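Local coordinates for protein heavy metal cation tricomponent efflux pump ZneA(CzcA-like) (Cupriavidus metallidurans, PDB 4K0J) that acts as an inner-membrane RND pump that exports zinc ions in exchange for protons as part of a tripartite heavy-metal efflux system, at residues 392-406 / 959-972. Residues are numbered along the deposited sequence; the frame is centred on the assembly and turned at random.
Sequences IDFGIIVDGAIVVME and RPVLMTATVAALGL
Leu972 lies over one face of the Asp393 carboxylate, its CD1 3.4 Å from OD2, while the carbonyl of Ala968 lies close to the plane, beyond the two carboxylate oxygens, without a hydrogen bond. The Asp399 carboxylate has Thr964 over one face, CB standing 3.3 Å from OD2, and Val967 CG2 near its plane beyond OD1. At the cytoplasmic end, the Glu406 carboxylate lies on the Pro960 ring, with its CD 3.5 Å from Pro960 CG. Glu406 CG stands anti to the backbone N (chi1 -154°) and the chain bends at chi2, which brings the carboxylate over the proline ring.

Between Asp399 and Glu406 the packing is mainly apolar. Ile402 CD1 meets Val967 CG2 end to end at 3.7 Å and also touches Thr964 CG2, and Met963 bends at chi3, setting CE 3.7 Å from Ile402 CB. In the non-helical stretch around Asp393 and Gly395, which precedes helix 399-406, the backbones close in through CA-H...O contacts, Gly395 CA to Val967 O and Gly971 CA to Asp393 O. Thr964 OG1 is hydrogen-bonded to Asn927 on helix 911-939, which brings a third helix to the site.

Helices 399-406 and 959-970 run roughly antiparallel (151°) and belong to predicted transmembrane helices 4 and 11; buried Asp399 beside Thr964 of helix 11, with Asp393 further along the same interface, is consistent with the proton-relay region of RND transporters.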
# COMPACT_ATOMS: atom_id res chain seq x y z
N ILE C 392 -24.10 -13.47 -24.54
CA ILE C 392 -24.33 -12.30 -25.39
C ILE C 392 -25.34 -12.68 -26.46
O ILE C 392 -25.31 -13.79 -26.98
CB ILE C 392 -23.02 -11.81 -26.04
CG1 ILE C 392 -21.95 -11.58 -24.97
CG2 ILE C 392 -23.26 -10.52 -26.81
CD1 ILE C 392 -22.36 -10.60 -23.90
N ASP C 393 -26.24 -11.76 -26.78
CA ASP C 393 -27.36 -12.05 -27.67
C ASP C 393 -26.99 -11.96 -29.15
O ASP C 393 -27.60 -12.63 -29.98
CB ASP C 393 -28.53 -11.12 -27.36
CG ASP C 393 -29.87 -11.67 -27.81
OD1 ASP C 393 -29.91 -12.53 -28.71
OD2 ASP C 393 -30.90 -11.23 -27.25
N PHE C 394 -26.00 -11.14 -29.47
CA PHE C 394 -25.61 -10.88 -30.86
C PHE C 394 -26.75 -10.28 -31.68
O PHE C 394 -26.63 -9.18 -32.23
CB PHE C 394 -25.07 -12.14 -31.54
CG PHE C 394 -23.63 -12.41 -31.25
CD1 PHE C 394 -23.05 -13.62 -31.61
CD2 PHE C 394 -22.84 -11.46 -30.62
CE1 PHE C 394 -21.72 -13.87 -31.34
CE2 PHE C 394 -21.51 -11.71 -30.35
CZ PHE C 394 -20.95 -12.91 -30.72
N GLY C 395 -27.86 -11.00 -31.77
CA GLY C 395 -29.03 -10.52 -32.47
C GLY C 395 -29.71 -9.35 -31.78
O GLY C 395 -30.74 -8.87 -32.24
N ILE C 396 -29.14 -8.90 -30.67
CA ILE C 396 -29.64 -7.72 -29.97
C ILE C 396 -28.71 -6.54 -30.24
O ILE C 396 -29.03 -5.40 -29.91
CB ILE C 396 -29.76 -7.96 -28.46
CG1 ILE C 396 -30.91 -7.16 -27.86
CG2 ILE C 396 -28.45 -7.64 -27.75
CD1 ILE C 396 -31.12 -7.39 -26.38
N ILE C 397 -27.57 -6.84 -30.84
CA ILE C 397 -26.59 -5.82 -31.20
C ILE C 397 -26.93 -5.18 -32.54
O ILE C 397 -26.79 -3.97 -32.72
CB ILE C 397 -25.17 -6.43 -31.31
CG1 ILE C 397 -24.86 -7.32 -30.11
CG2 ILE C 397 -24.12 -5.33 -31.45
CD1 ILE C 397 -23.49 -7.95 -30.16
N VAL C 398 -27.39 -6.01 -33.47
CA VAL C 398 -27.64 -5.57 -34.84
C VAL C 398 -28.98 -4.86 -35.00
O VAL C 398 -29.24 -4.24 -36.03
CB VAL C 398 -27.60 -6.75 -35.81
CG1 VAL C 398 -26.24 -7.41 -35.75
CG2 VAL C 398 -28.70 -7.75 -35.47
N ASP C 399 -29.83 -4.93 -33.98
CA ASP C 399 -31.13 -4.28 -34.03
C ASP C 399 -31.00 -2.77 -34.18
O ASP C 399 -31.93 -2.10 -34.63
CB ASP C 399 -31.95 -4.62 -32.78
CG ASP C 399 -32.41 -6.05 -32.77
OD1 ASP C 399 -31.94 -6.83 -33.63
OD2 ASP C 399 -33.25 -6.41 -31.91
N GLY C 400 -29.84 -2.24 -33.82
CA GLY C 400 -29.55 -0.84 -34.07
C GLY C 400 -29.28 -0.62 -35.54
O GLY C 400 -29.44 0.49 -36.05
N ALA C 401 -28.87 -1.68 -36.22
CA ALA C 401 -28.47 -1.58 -37.62
C ALA C 401 -29.51 -2.09 -38.61
O ALA C 401 -29.69 -1.50 -39.67
CB ALA C 401 -27.14 -2.29 -37.84
N ILE C 402 -30.19 -3.18 -38.27
CA ILE C 402 -31.09 -3.82 -39.22
C ILE C 402 -32.36 -3.02 -39.49
O ILE C 402 -33.00 -3.20 -40.52
CB ILE C 402 -31.46 -5.26 -38.80
CG1 ILE C 402 -32.39 -5.25 -37.59
CG2 ILE C 402 -30.21 -6.08 -38.52
CD1 ILE C 402 -32.78 -6.64 -37.11
N VAL C 403 -32.72 -2.14 -38.56
CA VAL C 403 -33.89 -1.28 -38.75
C VAL C 403 -33.63 -0.26 -39.85
O VAL C 403 -34.52 0.08 -40.62
CB VAL C 403 -34.28 -0.55 -37.46
CG1 VAL C 403 -34.93 -1.52 -36.48
CG2 VAL C 403 -33.06 0.10 -36.84
N VAL C 404 -32.39 0.22 -39.90
CA VAL C 404 -31.96 1.16 -40.92
C VAL C 404 -32.01 0.50 -42.29
O VAL C 404 -32.62 1.01 -43.23
CB VAL C 404 -30.52 1.63 -40.65
CG1 VAL C 404 -30.12 2.70 -41.65
CG2 VAL C 404 -30.40 2.15 -39.22
N MET C 405 -31.36 -0.66 -42.38
CA MET C 405 -31.35 -1.46 -43.60
C MET C 405 -32.75 -1.80 -44.08
O MET C 405 -33.03 -1.80 -45.28
CB MET C 405 -30.55 -2.75 -43.37
CG MET C 405 -30.57 -3.70 -44.54
SD MET C 405 -29.91 -2.97 -46.04
CE MET C 405 -28.21 -2.67 -45.56
N GLU C 406 -33.64 -2.10 -43.13
CA GLU C 406 -35.03 -2.39 -43.47
C GLU C 406 -35.70 -1.14 -44.01
O GLU C 406 -36.48 -1.20 -44.96
CB GLU C 406 -35.80 -2.91 -42.24
CG GLU C 406 -37.00 -3.80 -42.56
CD GLU C 406 -38.19 -3.03 -43.10
OE1 GLU C 406 -38.32 -1.82 -42.79
OE2 GLU C 406 -39.01 -3.62 -43.83
N ARG C 959 -42.35 -5.83 -40.61
CA ARG C 959 -41.04 -6.42 -40.92
C ARG C 959 -39.86 -6.02 -40.02
O ARG C 959 -39.11 -6.90 -39.60
CB ARG C 959 -40.70 -6.22 -42.40
CG ARG C 959 -41.51 -7.11 -43.33
CD ARG C 959 -41.43 -8.57 -42.88
NE ARG C 959 -42.53 -9.37 -43.40
CZ ARG C 959 -42.79 -10.62 -43.03
NH1 ARG C 959 -43.82 -11.27 -43.55
NH2 ARG C 959 -42.02 -11.21 -42.13
N PRO C 960 -39.69 -4.71 -39.72
CA PRO C 960 -38.58 -4.37 -38.82
C PRO C 960 -38.72 -5.03 -37.45
O PRO C 960 -37.77 -5.64 -36.95
CB PRO C 960 -38.71 -2.85 -38.67
CG PRO C 960 -39.43 -2.40 -39.87
CD PRO C 960 -40.38 -3.51 -40.21
N VAL C 961 -39.91 -4.91 -36.87
CA VAL C 961 -40.18 -5.48 -35.56
C VAL C 961 -39.98 -6.99 -35.55
O VAL C 961 -39.31 -7.52 -34.66
CB VAL C 961 -41.60 -5.13 -35.07
CG1 VAL C 961 -41.91 -5.86 -33.78
CG2 VAL C 961 -41.73 -3.63 -34.88
N LEU C 962 -40.56 -7.68 -36.52
CA LEU C 962 -40.41 -9.13 -36.61
C LEU C 962 -38.95 -9.53 -36.77
O LEU C 962 -38.49 -10.51 -36.18
CB LEU C 962 -41.23 -9.70 -37.77
CG LEU C 962 -42.75 -9.73 -37.59
CD1 LEU C 962 -43.39 -10.60 -38.65
CD2 LEU C 962 -43.11 -10.20 -36.19
N MET C 963 -38.21 -8.76 -37.57
CA MET C 963 -36.82 -9.05 -37.86
C MET C 963 -35.98 -8.94 -36.60
O MET C 963 -35.24 -9.87 -36.24
CB MET C 963 -36.29 -8.11 -38.94
CG MET C 963 -35.18 -8.68 -39.80
SD MET C 963 -34.91 -7.74 -41.31
CE MET C 963 -34.53 -6.12 -40.63
N THR C 964 -36.11 -7.81 -35.91
CA THR C 964 -35.42 -7.58 -34.65
C THR C 964 -35.77 -8.66 -33.63
O THR C 964 -34.89 -9.26 -33.01
CB THR C 964 -35.78 -6.21 -34.05
OG1 THR C 964 -37.20 -6.12 -33.90
CG2 THR C 964 -35.30 -5.08 -34.95
N ALA C 965 -37.07 -8.90 -33.49
CA ALA C 965 -37.59 -9.87 -32.53
C ALA C 965 -37.19 -11.30 -32.87
O ALA C 965 -37.34 -12.20 -32.05
CB ALA C 965 -39.09 -9.76 -32.43
N THR C 966 -36.70 -11.50 -34.09
CA THR C 966 -36.22 -12.82 -34.49
C THR C 966 -34.73 -12.98 -34.22
O THR C 966 -34.32 -13.94 -33.56
CB THR C 966 -36.50 -13.11 -35.96
OG1 THR C 966 -37.92 -13.07 -36.19
CG2 THR C 966 -35.98 -14.48 -36.33
N VAL C 967 -33.92 -12.05 -34.72
CA VAL C 967 -32.48 -12.13 -34.50
C VAL C 967 -32.15 -12.09 -33.01
O VAL C 967 -31.27 -12.82 -32.54
CB VAL C 967 -31.70 -11.03 -35.24
CG1 VAL C 967 -31.63 -11.33 -36.72
CG2 VAL C 967 -32.33 -9.67 -34.99
N ALA C 968 -32.87 -11.26 -32.26
CA ALA C 968 -32.62 -11.16 -30.83
C ALA C 968 -33.09 -12.42 -30.10
O ALA C 968 -32.72 -12.65 -28.95
CB ALA C 968 -33.29 -9.92 -30.26
N ALA C 969 -33.90 -13.23 -30.77
CA ALA C 969 -34.46 -14.42 -30.14
C ALA C 969 -33.89 -15.72 -30.70
O ALA C 969 -34.32 -16.80 -30.32
CB ALA C 969 -35.97 -14.42 -30.25
N LEU C 970 -32.94 -15.60 -31.62
CA LEU C 970 -32.28 -16.79 -32.17
C LEU C 970 -30.80 -16.82 -31.80
O LEU C 970 -30.13 -17.84 -31.97
CB LEU C 970 -32.45 -16.88 -33.68
CG LEU C 970 -33.85 -17.26 -34.18
CD1 LEU C 970 -33.77 -17.82 -35.59
CD2 LEU C 970 -34.51 -18.26 -33.25
N GLY C 971 -30.30 -15.69 -31.31
CA GLY C 971 -28.93 -15.62 -30.85
C GLY C 971 -28.76 -16.34 -29.52
O GLY C 971 -27.66 -16.74 -29.15
N LEU C 972 -29.87 -16.50 -28.81
CA LEU C 972 -29.83 -17.09 -27.48
C LEU C 972 -30.35 -18.52 -27.43
O LEU C 972 -30.24 -19.20 -26.41
CB LEU C 972 -30.58 -16.20 -26.49
CG LEU C 972 -29.88 -14.86 -26.28
CD1 LEU C 972 -30.60 -14.01 -25.26
CD2 LEU C 972 -28.44 -15.09 -25.87